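Local coordinates for amino acid ABC transporter, periplasmic amino acid-binding protein (Brucella ovis, PDB 4Z9N), which probably captures glutathione in the periplasm as the solute-binding component of an ABC transporter, at residues 33-36 / 40-43. Residues are numbered along the deposited sequence; the frame is centred on the assembly and turned at random.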
# COMPACT_ATOMS: atom_id res chain seq x y z
N ALA D 33 8.56 -17.31 -11.91
CA ALA D 33 9.45 -18.21 -11.18
C ALA D 33 9.52 -19.54 -11.89
O ALA D 33 8.54 -20.28 -11.95
CB ALA D 33 8.99 -18.42 -9.75
N SER D 34 10.70 -19.83 -12.42
CA SER D 34 10.89 -21.02 -13.23
C SER D 34 12.32 -21.52 -13.10
O SER D 34 13.26 -20.72 -13.18
CB SER D 34 10.55 -20.72 -14.69
OG SER D 34 10.49 -21.91 -15.45
N PRO D 35 12.49 -22.83 -12.89
CA PRO D 35 13.82 -23.44 -12.83
C PRO D 35 14.28 -23.95 -14.18
O PRO D 35 13.44 -24.43 -14.94
CB PRO D 35 13.63 -24.59 -11.85
CG PRO D 35 12.21 -25.04 -12.12
CD PRO D 35 11.43 -23.81 -12.57
N ASN D 36 15.57 -23.87 -14.47
CA ASN D 36 16.10 -24.48 -15.68
C ASN D 36 16.32 -25.98 -15.45
O ASN D 36 15.90 -26.52 -14.42
CB ASN D 36 17.39 -23.79 -16.14
CG ASN D 36 18.55 -23.97 -15.16
OD1 ASN D 36 18.50 -24.78 -14.23
ND2 ASN D 36 19.62 -23.21 -15.39
N GLU D 40 18.40 -24.11 -11.52
CA GLU D 40 18.65 -22.68 -11.25
C GLU D 40 17.38 -21.88 -11.52
O GLU D 40 16.71 -22.09 -12.53
CB GLU D 40 19.81 -22.16 -12.10
CG GLU D 40 21.15 -22.76 -11.70
CD GLU D 40 21.51 -22.45 -10.25
OE1 GLU D 40 21.37 -21.27 -9.85
OE2 GLU D 40 21.91 -23.38 -9.51
N TRP D 41 17.06 -20.95 -10.63
CA TRP D 41 15.79 -20.24 -10.70
C TRP D 41 15.92 -18.82 -11.26
O TRP D 41 16.89 -18.12 -11.00
CB TRP D 41 15.15 -20.19 -9.31
CG TRP D 41 14.63 -21.52 -8.86
CD1 TRP D 41 15.34 -22.54 -8.27
CD2 TRP D 41 13.28 -21.98 -8.99
NE1 TRP D 41 14.50 -23.61 -8.02
CE2 TRP D 41 13.23 -23.29 -8.45
CE3 TRP D 41 12.10 -21.42 -9.49
CZ2 TRP D 41 12.05 -24.04 -8.41
CZ3 TRP D 41 10.93 -22.16 -9.45
CH2 TRP D 41 10.92 -23.46 -8.92
N SER D 42 14.92 -18.42 -12.04
CA SER D 42 14.82 -17.05 -12.51
C SER D 42 13.36 -16.63 -12.58
O SER D 42 12.46 -17.48 -12.56
CB SER D 42 15.49 -16.88 -13.88
OG SER D 42 14.77 -17.59 -14.88
N GLY D 43 13.14 -15.32 -12.68
CA GLY D 43 11.79 -14.77 -12.72
C GLY D 43 11.62 -13.51 -11.87
O GLY D 43 12.50 -13.14 -11.09
O HOH W 1 15.88 -20.37 -14.60
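A short antiparallel beta hairpin, strands 34-35 and 41-42, pairs Ser34 with Ser42 and lays the ring of Pro35 on the indole of Trp41. Ser34 and Ser42 form a hydrogen-bonded pair: Ser34 N meets Ser42 O at 2.9 Å, nearly head-on to the carbonyl, and Ser42 N returns a bond to Ser34 O at 3.1 Å. Toward the turn, Asn36 N donates to Glu40 O at 2.9 Å, while the side-chain carbonyl of Asn36 accepts in place of a main-chain one. With CG set between the backbone N and the carbonyl carbon (chi1 66°), Asn36 OD1 reaches Glu40 N at 2.8 Å; the donor sits well above the amide's carbonyl plane, 49° out of it. The same oxygen takes a weak hydrogen bond from Lys38 N, within the turn. Between these rungs Pro35 and Trp41 form a non-hydrogen-bonded pair, a position where the proline's missing N-H costs no bond to the other strand. On the serine side, a water donates to Ser34 O and Glu40 O and accepts from Ser42 OG. In this family 3 solute-binding protein the hairpin lies between strand 21-25 and helix 44-57, with Gly43 at the helix N-cap. On the Pro35-Trp41 face, Pro35 CB stands over the six-membered ring, 3.8 Å from its centroid in a CH-pi contact, and Pro35 CD lies 3.6 Å from Trp41 CZ3. Ala33 C lies at the edge of the indole near its plane, 3.8 Å from Trp41 CZ3. Val46 of helix 44-57 touches both Ala33 and Trp41, and Phe65 meets the indole from strand 63-67, joining the hairpin to the lobe core.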